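Local coordinates for In2-1 family protein, glutathione transferase lambda3 (Populus trichocarpa, PDB 4PQI) that probably catalyses glutathione-dependent thiol-transfer reactions as a monomeric plant glutathione transferase of the Lambda class, and binds glutathione, at residues 11-16 / 55-60; 72-77 / 82-87; 137-142 / 183-188; 162-165 / 170-173. All blocks are in the same frame, centred on the assembly; numbering follows the deposited sequence.

Contact 1: residues 11-16 / 55-60; sequences VPEKLA and GLQDEI. With CA (calcium ion), chain E.
Gln57 and Val11 make a polar side-chain-to-backbone contact, in which the amide of Gln57 pairs with both backbone groups of Val11 and so ties the N-terminal extension 11-16 to the turn between helix 42-54 and strand 60-64. The evidence is a pair of short bonds: Val11 N donates to Gln57 OE1 at 2.8 Å, in the carbonyl plane and on a lone pair, and Gln57 NE2 returns a nearly straight bond to Val11 O, also at 2.8 Å. The second N-H of NE2 goes to Glu13 OE2 at 3.0 Å with an N-H...O angle of 174°. That proton comes in over the carboxylate, whose plane stands 69° from the amide. Glu13 reaches it with CG anti to the backbone N (chi1 -177°) and an extended chain, while its OE1 forms a salt bridge with Arg51 of helix 42-54. On the same turn a calcium ion is held by Gly55 O at 2.4 Å and by both carboxylate oxygens of Glu59. Exchanging Gln57 for an alanine would probably leave Val11 N, Val11 O and Glu13 OE2 without these partners and weaken the hold of the extension on the turn. Because OE1 accepts one hydrogen bond and both N-H groups of NE2 donate one, the amide is probably held against flipping, and Arg51 is likely to keep Glu13 ionised.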
loop_
_atom_site.group_PDB
_atom_site.type_symbol
_atom_site.label_atom_id
_atom_site.label_comp_id
_atom_site.label_asym_id
_atom_site.label_seq_id
_atom_site.Cartn_x
_atom_site.Cartn_y
_atom_site.Cartn_z
ATOM N N VAL A 11 7.977 -14.099 -5.574
ATOM C CA VAL A 11 8.334 -14.610 -6.890
ATOM C C VAL A 11 7.465 -13.915 -7.950
ATOM O O VAL A 11 6.397 -13.382 -7.624
ATOM C CB VAL A 11 8.146 -16.141 -6.958
ATOM C CG1 VAL A 11 9.152 -16.841 -6.045
ATOM C CG2 VAL A 11 6.714 -16.531 -6.592
ATOM N N PRO A 12 7.935 -13.886 -9.212
ATOM C CA PRO A 12 7.113 -13.412 -10.333
ATOM C C PRO A 12 5.762 -14.115 -10.333
ATOM O O PRO A 12 5.685 -15.313 -10.052
ATOM C CB PRO A 12 7.939 -13.815 -11.563
ATOM C CG PRO A 12 9.326 -13.762 -11.089
ATOM C CD PRO A 12 9.305 -14.200 -9.643
ATOM N N GLU A 13 4.703 -13.366 -10.613
ATOM C CA GLU A 13 3.367 -13.913 -10.504
ATOM C C GLU A 13 2.512 -13.544 -11.714
ATOM O O GLU A 13 2.471 -12.388 -12.130
ATOM C CB GLU A 13 2.722 -13.404 -9.222
ATOM C CG GLU A 13 1.350 -13.954 -8.944
ATOM C CD GLU A 13 0.824 -13.493 -7.600
ATOM O OE1 GLU A 13 -0.206 -14.039 -7.146
ATOM O OE2 GLU A 13 1.436 -12.576 -7.008
ATOM N N LYS A 14 1.843 -14.540 -12.284
ATOM C CA LYS A 14 0.853 -14.297 -13.322
ATOM C C LYS A 14 -0.419 -13.706 -12.691
ATOM O O LYS A 14 -0.916 -14.212 -11.683
ATOM C CB LYS A 14 0.542 -15.605 -14.038
ATOM C CG LYS A 14 -0.464 -15.485 -15.163
ATOM C CD LYS A 14 0.064 -14.608 -16.286
ATOM C CE LYS A 14 -0.838 -14.703 -17.505
ATOM N NZ LYS A 14 -2.273 -14.622 -17.118
ATOM N N LEU A 15 -0.934 -12.627 -13.272
ATOM C CA LEU A 15 -2.118 -11.954 -12.735
ATOM C C LEU A 15 -3.374 -12.321 -13.524
ATOM O O LEU A 15 -3.398 -12.186 -14.745
ATOM C CB LEU A 15 -1.912 -10.432 -12.749
ATOM C CG LEU A 15 -0.814 -9.931 -11.798
ATOM C CD1 LEU A 15 -0.731 -8.414 -11.777
ATOM C CD2 LEU A 15 -1.050 -10.477 -10.393
ATOM N N ALA A 16 -4.400 -12.800 -12.825
ATOM C CA ALA A 16 -5.704 -13.084 -13.440
ATOM C C ALA A 16 -6.469 -11.791 -13.728
ATOM O O ALA A 16 -6.308 -10.807 -13.008
ATOM C CB ALA A 16 -6.531 -13.989 -12.526
ATOM N N GLY A 55 6.313 -13.953 1.243
ATOM C CA GLY A 55 6.325 -15.177 0.463
ATOM C C GLY A 55 5.011 -15.910 0.583
ATOM O O GLY A 55 4.984 -17.135 0.551
ATOM N N LEU A 56 3.922 -15.161 0.732
ATOM C CA LEU A 56 2.596 -15.756 0.934
ATOM C C LEU A 56 1.713 -15.784 -0.324
ATOM O O LEU A 56 0.489 -15.806 -0.227
ATOM C CB LEU A 56 1.858 -15.035 2.063
ATOM C CG LEU A 56 2.596 -14.962 3.402
ATOM C CD1 LEU A 56 1.904 -14.008 4.385
ATOM C CD2 LEU A 56 2.729 -16.351 4.007
ATOM N N GLN A 57 2.329 -15.806 -1.499
ATOM C CA GLN A 57 1.566 -15.737 -2.745
ATOM C C GLN A 57 0.710 -16.976 -3.018
ATOM O O GLN A 57 -0.436 -16.856 -3.460
ATOM C CB GLN A 57 2.484 -15.439 -3.920
ATOM C CG GLN A 57 3.127 -14.060 -3.832
ATOM C CD GLN A 57 4.349 -13.942 -4.724
ATOM O OE1 GLN A 57 5.447 -14.317 -4.329
ATOM N NE2 GLN A 57 4.155 -13.440 -5.942
ATOM N N ASP A 58 1.245 -18.162 -2.733
ATOM C CA ASP A 58 0.454 -19.369 -2.912
ATOM C C ASP A 58 -0.601 -19.517 -1.826
ATOM O O ASP A 58 -1.693 -20.019 -2.089
ATOM C CB ASP A 58 1.326 -20.623 -2.964
ATOM C CG ASP A 58 0.585 -21.802 -3.562
ATOM O OD1 ASP A 58 0.551 -21.905 -4.809
ATOM O OD2 ASP A 58 0.010 -22.606 -2.795
ATOM N N GLU A 59 -0.261 -19.087 -0.612
ATOM C CA GLU A 59 -1.174 -19.146 0.532
ATOM C C GLU A 59 -2.402 -18.243 0.383
ATOM O O GLU A 59 -3.526 -18.630 0.731
ATOM C CB GLU A 59 -0.433 -18.766 1.824
ATOM C CG GLU A 59 0.582 -19.793 2.314
ATOM C CD GLU A 59 1.914 -19.716 1.583
ATOM O OE1 GLU A 59 2.068 -18.836 0.706
ATOM O OE2 GLU A 59 2.810 -20.531 1.896
ATOM N N ILE A 60 -2.178 -17.041 -0.136
ATOM C CA ILE A 60 -3.219 -16.022 -0.223
ATOM C C ILE A 60 -3.632 -15.769 -1.666
ATOM O O ILE A 60 -2.952 -15.053 -2.403
ATOM C CB ILE A 60 -2.738 -14.697 0.399
ATOM C CG1 ILE A 60 -2.317 -14.906 1.861
ATOM C CG2 ILE A 60 -3.814 -13.590 0.264
ATOM C CD1 ILE A 60 -1.610 -13.693 2.483
HETATM CA CA CA E . 4.507 -19.475 0.506
HETATM O O HOH W 1 3.976 -18.798 -1.636
HETATM O O HOH W 2 3.911 -21.736 -0.756
HETATM O O HOH W 3 6.959 -19.744 0.097
HETATM O O HOH W 4 5.208 -19.509 2.913
#

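Contact 2: residues 72-77 / 82-87; sequences AWYPEK and NKVPSL. With GSH (glutathione), chain B.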
loop_
_atom_site.group_PDB
_atom_site.type_symbol
_atom_site.label_atom_id
_atom_site.label_comp_id
_atom_site.label_asym_id
_atom_site.label_seq_id
_atom_site.Cartn_x
_atom_site.Cartn_y
_atom_site.Cartn_z
ATOM N N ALA A 72 -22.251 -7.995 -7.589
ATOM C CA ALA A 72 -23.145 -7.736 -6.478
ATOM C C ALA A 72 -22.909 -8.705 -5.314
ATOM O O ALA A 72 -23.181 -8.358 -4.161
ATOM C CB ALA A 72 -24.617 -7.820 -6.954
ATOM N N TRP A 73 -22.416 -9.914 -5.599
ATOM C CA TRP A 73 -22.178 -10.879 -4.516
ATOM C C TRP A 73 -21.125 -10.423 -3.502
ATOM O O TRP A 73 -21.025 -10.958 -2.392
ATOM C CB TRP A 73 -21.842 -12.288 -5.044
ATOM C CG TRP A 73 -20.717 -12.426 -6.050
ATOM C CD1 TRP A 73 -20.851 -12.759 -7.383
ATOM C CD2 TRP A 73 -19.294 -12.287 -5.822
ATOM N NE1 TRP A 73 -19.618 -12.805 -7.986
ATOM C CE2 TRP A 73 -18.647 -12.521 -7.057
ATOM C CE3 TRP A 73 -18.512 -11.970 -4.703
ATOM C CZ2 TRP A 73 -17.265 -12.465 -7.201
ATOM C CZ3 TRP A 73 -17.122 -11.904 -4.852
ATOM C CH2 TRP A 73 -16.519 -12.155 -6.092
ATOM N N TYR A 74 -20.332 -9.431 -3.872
ATOM C CA TYR A 74 -19.298 -8.970 -2.950
ATOM C C TYR A 74 -19.887 -8.226 -1.714
ATOM O O TYR A 74 -19.666 -8.652 -0.574
ATOM C CB TYR A 74 -18.184 -8.209 -3.694
ATOM C CG TYR A 74 -17.063 -7.770 -2.788
ATOM C CD1 TYR A 74 -16.195 -8.703 -2.231
ATOM C CD2 TYR A 74 -16.869 -6.427 -2.492
ATOM C CE1 TYR A 74 -15.173 -8.321 -1.379
ATOM C CE2 TYR A 74 -15.833 -6.020 -1.642
ATOM C CZ TYR A 74 -14.994 -6.976 -1.092
ATOM O OH TYR A 74 -13.981 -6.608 -0.260
ATOM N N PRO A 75 -20.668 -7.144 -1.927
ATOM C CA PRO A 75 -21.299 -6.565 -0.736
ATOM C C PRO A 75 -22.380 -7.461 -0.150
ATOM O O PRO A 75 -22.540 -7.467 1.071
ATOM C CB PRO A 75 -21.929 -5.264 -1.260
ATOM C CG PRO A 75 -22.083 -5.476 -2.697
ATOM C CD PRO A 75 -20.937 -6.333 -3.131
ATOM N N GLU A 76 -23.092 -8.213 -0.991
ATOM C CA GLU A 76 -24.201 -9.025 -0.507
ATOM C C GLU A 76 -23.749 -10.274 0.247
ATOM O O GLU A 76 -24.350 -10.641 1.232
ATOM C CB GLU A 76 -25.146 -9.408 -1.653
ATOM C CG GLU A 76 -25.910 -8.229 -2.252
ATOM C CD GLU A 76 -26.827 -8.634 -3.418
ATOM O OE1 GLU A 76 -27.095 -9.850 -3.586
ATOM O OE2 GLU A 76 -27.276 -7.734 -4.165
ATOM N N LYS A 77 -22.680 -10.918 -0.207
ATOM C CA LYS A 77 -22.333 -12.238 0.310
ATOM C C LYS A 77 -20.955 -12.338 0.959
ATOM O O LYS A 77 -20.695 -13.292 1.698
ATOM C CB LYS A 77 -22.459 -13.290 -0.799
ATOM C CG LYS A 77 -23.901 -13.572 -1.173
ATOM C CD LYS A 77 -23.985 -14.459 -2.400
ATOM C CE LYS A 77 -25.430 -14.641 -2.865
ATOM N NZ LYS A 77 -25.487 -15.286 -4.220
ATOM N N ASN A 82 -18.362 -3.206 1.658
ATOM C CA ASN A 82 -18.252 -3.033 0.207
ATOM C C ASN A 82 -17.070 -2.155 -0.210
ATOM O O ASN A 82 -17.229 -1.183 -0.970
ATOM C CB ASN A 82 -19.555 -2.484 -0.388
ATOM C CG ASN A 82 -19.630 -2.691 -1.899
ATOM O OD1 ASN A 82 -18.821 -3.416 -2.468
ATOM N ND2 ASN A 82 -20.604 -2.049 -2.547
ATOM N N LYS A 83 -15.900 -2.495 0.326
ATOM C CA LYS A 83 -14.633 -1.880 -0.054
ATOM C C LYS A 83 -13.567 -2.958 -0.106
ATOM O O LYS A 83 -13.734 -4.018 0.499
ATOM C CB LYS A 83 -14.186 -0.835 0.971
ATOM C CG LYS A 83 -15.094 0.382 1.107
ATOM C CD LYS A 83 -14.470 1.395 2.049
ATOM C CE LYS A 83 -15.468 2.487 2.418
ATOM N NZ LYS A 83 -16.146 3.032 1.212
ATOM N N VAL A 84 -12.464 -2.671 -0.801
ATOM C CA VAL A 84 -11.285 -3.543 -0.808
ATOM C C VAL A 84 -10.124 -2.785 -0.140
ATOM O O VAL A 84 -10.096 -1.552 -0.159
ATOM C CB VAL A 84 -10.921 -4.035 -2.235
ATOM C CG1 VAL A 84 -11.985 -5.009 -2.745
ATOM C CG2 VAL A 84 -10.710 -2.885 -3.211
ATOM N N PRO A 85 -9.182 -3.507 0.477
ATOM C CA PRO A 85 -9.123 -4.974 0.569
ATOM C C PRO A 85 -9.955 -5.596 1.692
ATOM O O PRO A 85 -10.248 -4.956 2.698
ATOM C CB PRO A 85 -7.651 -5.235 0.852
ATOM C CG PRO A 85 -7.202 -4.009 1.629
ATOM C CD PRO A 85 -7.969 -2.861 1.028
ATOM N N SER A 86 -10.294 -6.868 1.523
ATOM C CA SER A 86 -10.748 -7.669 2.639
ATOM C C SER A 86 -10.064 -9.028 2.528
ATOM O O SER A 86 -9.729 -9.486 1.444
ATOM C CB SER A 86 -12.284 -7.797 2.670
ATOM O OG SER A 86 -12.752 -8.488 1.519
ATOM N N LEU A 87 -9.822 -9.654 3.664
ATOM C CA LEU A 87 -9.132 -10.922 3.666
ATOM C C LEU A 87 -10.034 -12.007 4.236
ATOM O O LEU A 87 -10.591 -11.852 5.327
ATOM C CB LEU A 87 -7.872 -10.830 4.508
ATOM C CG LEU A 87 -7.000 -12.086 4.527
ATOM C CD1 LEU A 87 -6.150 -12.146 3.264
ATOM C CD2 LEU A 87 -6.129 -12.041 5.769
HETATM N N1 GSH B . -9.851 2.513 5.100
HETATM C CA1 GSH B . -9.935 1.471 4.087
HETATM C C1 GSH B . -8.682 0.633 4.102
HETATM O O11 GSH B . -8.706 -0.599 3.885
HETATM O O12 GSH B . -7.583 1.159 4.358
HETATM C CB1 GSH B . -10.160 2.119 2.723
HETATM C CG1 GSH B . -10.145 1.117 1.574
HETATM C CD1 GSH B . -10.765 1.775 0.358
HETATM O OE1 GSH B . -11.365 3.036 0.474
HETATM N N2 GSH B . -10.726 1.161 -0.821
HETATM C CA2 GSH B . -11.359 1.806 -1.960
HETATM C C2 GSH B . -12.709 1.208 -2.242
HETATM O O2 GSH B . -12.951 -0.153 -2.000
HETATM C CB2 GSH B . -10.475 1.677 -3.197
HETATM S SG2 GSH B . -9.209 2.964 -3.264
HETATM N N3 GSH B . -13.641 2.006 -2.737
HETATM C CA3 GSH B . -14.776 1.455 -3.451
HETATM C C3 GSH B . -16.058 1.858 -2.767
HETATM O O31 GSH B . -17.166 1.446 -3.192
HETATM O O32 GSH B . -16.016 2.610 -1.761
#
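Tyr74 sends its hydroxyl from helix 73-78 to the loop 82-85 and the first residue of strand 86-89, where two bonds grip it: OH donates to Lys83 O at 2.7 Å and accepts from Ser86 OG at 2.9 Å. The carbonyl is met from above its plane, 40° out, although Lys83 O itself lies in the plane of the ring, at its edge. CG anti to the backbone N (chi1 -177°) directs the ring toward segment 82-87, and Val84 CG1 packs 4.0 Å from CZ. Beside it, the Pro75 ring lies alongside the Asn82 amide, CB 3.5 Å from CG, while Asn82 OD1 is bonded to Arg70. Further out is glutathione: Val84 N donates to its O2 at 2.8 Å, Val84 O accepts from its N2, and Lys83 NZ holds its carboxylate oxygen O32 at 3.0 Å. The cis peptide that follows, before Pro85, is a conserved feature of the thioredoxin fold. A phenylalanine at Tyr74 would probably leave Lys83 O and Ser86 OG without this partner and free the loop to shift. Since one peptide offers Lys83 O to the tyrosine and Val84 N to glutathione, the hydroxyl probably both orients that peptide and polarises its N-H toward the ligand.

Contact 3: residues 137-142 / 183-188; sequences TVYTAF and IPFVER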
loop_
_atom_site.group_PDB
_atom_site.type_symbol
_atom_site.label_atom_id
_atom_site.label_comp_id
_atom_site.label_asym_id
_atom_site.label_seq_id
_atom_site.Cartn_x
_atom_site.Cartn_y
_atom_site.Cartn_z
ATOM N N THR A 137 -4.176 15.460 4.181
ATOM C CA THR A 137 -3.537 16.731 3.890
ATOM C C THR A 137 -3.250 16.890 2.392
ATOM O O THR A 137 -3.654 17.894 1.789
ATOM C CB THR A 137 -2.226 16.907 4.709
ATOM O OG1 THR A 137 -2.525 16.827 6.109
ATOM C CG2 THR A 137 -1.604 18.253 4.426
ATOM N N VAL A 138 -2.565 15.910 1.795
ATOM C CA VAL A 138 -2.153 16.029 0.390
ATOM C C VAL A 138 -3.339 15.958 -0.585
ATOM O O VAL A 138 -3.422 16.745 -1.526
ATOM C CB VAL A 138 -1.077 14.996 -0.019
ATOM C CG1 VAL A 138 -0.602 15.265 -1.452
ATOM C CG2 VAL A 138 0.117 15.045 0.914
ATOM N N TYR A 139 -4.263 15.030 -0.349
ATOM C CA TYR A 139 -5.391 14.854 -1.262
ATOM C C TYR A 139 -6.396 16.005 -1.238
ATOM O O TYR A 139 -7.249 16.111 -2.117
ATOM C CB TYR A 139 -6.075 13.497 -1.049
ATOM C CG TYR A 139 -5.315 12.351 -1.686
ATOM C CD1 TYR A 139 -5.523 12.014 -3.018
ATOM C CD2 TYR A 139 -4.381 11.612 -0.964
ATOM C CE1 TYR A 139 -4.836 10.967 -3.607
ATOM C CE2 TYR A 139 -3.674 10.564 -1.555
ATOM C CZ TYR A 139 -3.913 10.248 -2.876
ATOM O OH TYR A 139 -3.232 9.217 -3.484
ATOM N N THR A 140 -6.282 16.886 -0.251
ATOM C CA THR A 140 -7.119 18.081 -0.210
ATOM C C THR A 140 -6.333 19.334 -0.596
ATOM O O THR A 140 -6.801 20.452 -0.391
ATOM C CB THR A 140 -7.750 18.291 1.187
ATOM O OG1 THR A 140 -6.717 18.386 2.178
ATOM C CG2 THR A 140 -8.665 17.131 1.539
ATOM N N ALA A 141 -5.143 19.149 -1.157
ATOM C CA ALA A 141 -4.259 20.282 -1.444
ATOM C C ALA A 141 -4.231 20.695 -2.925
ATOM O O ALA A 141 -3.594 21.694 -3.288
ATOM C CB ALA A 141 -2.854 19.974 -0.960
ATOM N N PHE A 142 -4.928 19.937 -3.768
ATOM C CA PHE A 142 -4.796 20.079 -5.216
ATOM C C PHE A 142 -5.247 21.427 -5.739
ATOM O O PHE A 142 -4.767 21.877 -6.781
ATOM C CB PHE A 142 -5.519 18.948 -5.948
ATOM C CG PHE A 142 -5.019 17.589 -5.585
ATOM C CD1 PHE A 142 -3.674 17.379 -5.330
ATOM C CD2 PHE A 142 -5.894 16.526 -5.459
ATOM C CE1 PHE A 142 -3.212 16.130 -4.976
ATOM C CE2 PHE A 142 -5.438 15.270 -5.102
ATOM C CZ PHE A 142 -4.098 15.071 -4.860
ATOM N N ILE A 183 4.158 3.873 0.761
ATOM C CA ILE A 183 4.606 3.857 -0.632
ATOM C C ILE A 183 3.499 3.889 -1.704
ATOM O O ILE A 183 3.675 4.554 -2.717
ATOM C CB ILE A 183 5.690 2.746 -0.925
ATOM C CG1 ILE A 183 6.380 2.992 -2.270
ATOM C CG2 ILE A 183 5.082 1.348 -0.954
ATOM C CD1 ILE A 183 7.142 4.294 -2.375
ATOM N N PRO A 184 2.350 3.199 -1.492
ATOM C CA PRO A 184 1.373 3.285 -2.590
ATOM C C PRO A 184 0.861 4.705 -2.821
ATOM O O PRO A 184 0.521 5.086 -3.954
ATOM C CB PRO A 184 0.214 2.401 -2.103
ATOM C CG PRO A 184 0.838 1.469 -1.112
ATOM C CD PRO A 184 1.869 2.311 -0.417
ATOM N N PHE A 185 0.820 5.492 -1.756
ATOM C CA PHE A 185 0.277 6.842 -1.852
ATOM C C PHE A 185 1.347 7.814 -2.344
ATOM O O PHE A 185 1.084 8.665 -3.211
ATOM C CB PHE A 185 -0.373 7.252 -0.522
ATOM C CG PHE A 185 -1.602 6.441 -0.198
ATOM C CD1 PHE A 185 -2.840 6.788 -0.736
ATOM C CD2 PHE A 185 -1.510 5.294 0.586
ATOM C CE1 PHE A 185 -3.976 6.012 -0.470
ATOM C CE2 PHE A 185 -2.636 4.519 0.853
ATOM C CZ PHE A 185 -3.870 4.880 0.330
ATOM N N VAL A 186 2.569 7.652 -1.839
ATOM C CA VAL A 186 3.684 8.459 -2.313
ATOM C C VAL A 186 3.927 8.198 -3.800
ATOM O O VAL A 186 4.134 9.140 -4.561
ATOM C CB VAL A 186 4.972 8.220 -1.484
ATOM C CG1 VAL A 186 6.192 8.916 -2.159
ATOM C CG2 VAL A 186 4.787 8.711 -0.055
ATOM N N GLU A 187 3.874 6.925 -4.203
ATOM C CA GLU A 187 3.969 6.516 -5.613
ATOM C C GLU A 187 3.017 7.323 -6.504
ATOM O O GLU A 187 3.435 7.952 -7.489
ATOM C CB GLU A 187 3.665 5.006 -5.746
ATOM C CG GLU A 187 3.379 4.493 -7.174
ATOM C CD GLU A 187 2.871 3.027 -7.227
ATOM O OE1 GLU A 187 3.017 2.269 -6.228
ATOM O OE2 GLU A 187 2.326 2.636 -8.288
ATOM N N ARG A 188 1.738 7.311 -6.153
ATOM C CA ARG A 188 0.722 7.972 -6.968
ATOM C C ARG A 188 0.827 9.494 -6.877
ATOM O O ARG A 188 0.722 10.185 -7.878
ATOM C CB ARG A 188 -0.672 7.499 -6.559
ATOM C CG ARG A 188 -0.914 6.047 -6.888
ATOM C CD ARG A 188 -2.087 5.486 -6.106
ATOM N NE ARG A 188 -2.443 4.148 -6.569
ATOM C CZ ARG A 188 -1.723 3.061 -6.312
ATOM N NH1 ARG A 188 -0.606 3.160 -5.600
ATOM N NH2 ARG A 188 -2.116 1.878 -6.770
#
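Tyr139 stretches from the end of helix 118-139 to helix 177-197, meeting Phe185 with CE2 and OH, and Arg188 CB loosely with OH. Its CB points at the opposing helix, and with CG anti to the carbonyl carbon (chi1 -78°) the ring carries on in that direction, touching Leu189 as well. The first atom to meet segment 183-188 is CE2, 4.0 Å from Phe185 CD1. At the tip, OH comes 3.7 Å from the same CD1, lying at the edge of the phenylalanine ring and near its plane; the two side chains cross at about a right angle. This is packing within the all-helical C-terminal domain of the glutathione transferase fold, and Phe185 carries it on toward the N-terminal domain, where it meets Phe43 edge-to-face; the side chain of Phe185 is about 7 Å from the bound glutathione. The polar need of the tyrosine is met elsewhere, by a hydrogen bond between Tyr139 OH and Tyr235 OH. OH also lies 4.4 Å from Arg188 CB, the base of a chain that then turns away. Arg188 NH1 donates to Pro184 O at 2.8 Å, the acceptor lying at the edge of the guanidinium and within 10° of its plane. Gln45 OE1, in helix 42-54, also takes a bond from NH1, and Thr40 O, in the loop before that helix, takes one from NH2.

Contact 4: residues 162-165 / 170-173; sequences HKFD and FLGK. With CA (calcium ion), chain D; CA (calcium ion), chain C.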
loop_
_atom_site.group_PDB
_atom_site.type_symbol
_atom_site.label_atom_id
_atom_site.label_comp_id
_atom_site.label_asym_id
_atom_site.label_seq_id
_atom_site.Cartn_x
_atom_site.Cartn_y
_atom_site.Cartn_z
ATOM N N HIS A 162 14.771 11.096 9.254
ATOM C CA HIS A 162 15.988 11.457 9.995
ATOM C C HIS A 162 16.047 10.829 11.395
ATOM O O HIS A 162 17.054 10.949 12.088
ATOM C CB HIS A 162 16.116 12.983 10.126
ATOM C CG HIS A 162 16.670 13.655 8.910
ATOM N ND1 HIS A 162 18.021 13.856 8.724
ATOM C CD2 HIS A 162 16.059 14.176 7.820
ATOM C CE1 HIS A 162 18.219 14.467 7.572
ATOM N NE2 HIS A 162 17.045 14.669 7.001
ATOM N N LYS A 163 14.981 10.154 11.817
ATOM C CA LYS A 163 14.940 9.614 13.179
ATOM C C LYS A 163 15.969 8.472 13.393
ATOM O O LYS A 163 16.788 8.512 14.308
ATOM C CB LYS A 163 13.506 9.173 13.524
ATOM C CG LYS A 163 13.338 8.526 14.897
ATOM C CD LYS A 163 12.897 9.517 15.948
ATOM C CE LYS A 163 12.402 8.803 17.203
ATOM N NZ LYS A 163 11.791 9.756 18.176
ATOM N N PHE A 164 15.934 7.462 12.534
ATOM C CA PHE A 164 16.838 6.325 12.665
ATOM C C PHE A 164 17.922 6.371 11.579
ATOM O O PHE A 164 17.618 6.369 10.377
ATOM C CB PHE A 164 16.043 4.998 12.667
ATOM C CG PHE A 164 15.111 4.866 13.847
ATOM C CD1 PHE A 164 15.613 4.600 15.115
ATOM C CD2 PHE A 164 13.738 5.053 13.701
ATOM C CE1 PHE A 164 14.764 4.496 16.219
ATOM C CE2 PHE A 164 12.879 4.956 14.796
ATOM C CZ PHE A 164 13.399 4.675 16.066
ATOM N N ASP A 165 19.183 6.425 12.004
ATOM C CA ASP A 165 20.290 6.633 11.067
ATOM C C ASP A 165 21.054 5.374 10.673
ATOM O O ASP A 165 22.201 5.443 10.233
ATOM C CB ASP A 165 21.255 7.675 11.617
ATOM C CG ASP A 165 20.596 9.015 11.790
ATOM O OD1 ASP A 165 19.493 9.201 11.222
ATOM O OD2 ASP A 165 21.171 9.866 12.481
ATOM N N PHE A 170 11.796 4.036 7.027
ATOM C CA PHE A 170 11.266 4.770 8.177
ATOM C C PHE A 170 11.802 4.276 9.519
ATOM O O PHE A 170 12.058 5.078 10.420
ATOM C CB PHE A 170 9.739 4.805 8.184
ATOM C CG PHE A 170 9.152 5.749 7.167
ATOM C CD1 PHE A 170 9.260 7.125 7.333
ATOM C CD2 PHE A 170 8.471 5.265 6.059
ATOM C CE1 PHE A 170 8.721 7.996 6.409
ATOM C CE2 PHE A 170 7.925 6.138 5.121
ATOM C CZ PHE A 170 8.056 7.503 5.291
ATOM N N LEU A 171 12.008 2.972 9.655
ATOM C CA LEU A 171 12.554 2.465 10.910
ATOM C C LEU A 171 14.047 2.153 10.812
ATOM O O LEU A 171 14.599 1.448 11.655
ATOM C CB LEU A 171 11.752 1.254 11.391
ATOM C CG LEU A 171 10.236 1.500 11.503
ATOM C CD1 LEU A 171 9.517 0.208 11.923
ATOM C CD2 LEU A 171 9.936 2.639 12.470
ATOM N N GLY A 172 14.703 2.685 9.788
ATOM C CA GLY A 172 16.148 2.551 9.668
ATOM C C GLY A 172 16.637 1.472 8.717
ATOM O O GLY A 172 16.339 1.492 7.522
ATOM N N LYS A 173 17.383 0.523 9.271
ATOM C CA LYS A 173 18.000 -0.561 8.515
ATOM C C LYS A 173 17.017 -1.410 7.687
ATOM O O LYS A 173 17.249 -1.673 6.507
ATOM C CB LYS A 173 18.771 -1.445 9.499
ATOM C CG LYS A 173 19.596 -2.572 8.905
ATOM C CD LYS A 173 20.496 -3.162 9.996
ATOM C CE LYS A 173 20.694 -4.667 9.826
ATOM N NZ LYS A 173 19.418 -5.437 9.985
HETATM CA CA CA D . 19.337 11.479 12.378
HETATM CA CA CA C . 17.707 7.093 8.049
HETATM O O HOH W 5 19.999 12.289 10.059
HETATM O O HOH W 6 13.774 7.085 10.622
HETATM O O HOH W 7 18.492 9.195 8.865
HETATM O O HOH W 8 17.139 7.986 6.003
HETATM O O HOH W 9 20.136 6.743 7.370
HETATM O O HOH W 10 15.319 6.405 8.031
#
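In the calcium-bearing loop between helices 151-160 and 177-197, Phe164 lies against the backbone of Phe170, Leu171 and Gly172. Its CB is 3.9 Å from Gly172 CA; a CB on Gly172 would sit only 3.2 Å from Phe164 CB and, at phi/psi 100°/-120°, would jam against the carbonyl O of Leu171. Further along, CD2 places the ring edge 3.7 Å from Phe170 O, and CE2 approaches Leu171 CD2 at 4.4 Å. The aliphatic CG of Lys163 covers one ring face near its rim. Water 6 accepts from Phe164 N at 2.9 Å and also lies close to Phe170 O. Phe170 N is hydrogen-bonded to Asp179 OD1. One calcium ion takes Phe164 O at 2.4 Å, Gly167 O and waters; a second is bound by His162 O, both oxygens of Asp165 and a water. Carbonyl and water oxygens round the first ion, and the oxygens named for the second, are ligands typical of calcium sites in protein loops.

From the N terminus, contact 1 closes the first long excursion, bringing the turn after helix 42-54 back to the N-terminal extension, with strand 33-37 and that helix lying between its segments. Contact 2 follows in series and closes a tight loop of four residues between helix 73-78 and strand 86-89. The two meet where Ile60 CG2 packs 4.1 Å from Leu87 CD1, joining them within the N-terminal thioredoxin-like domain, to which contact 1 ties the extension. Contact 3 then opens in the helical domain and joins helices 118-139 and 177-197 across forty residues. Contact 4 falls wholly within that span, its nearest atoms about 6 Å from those of contact 3. No pair of contacts crosses.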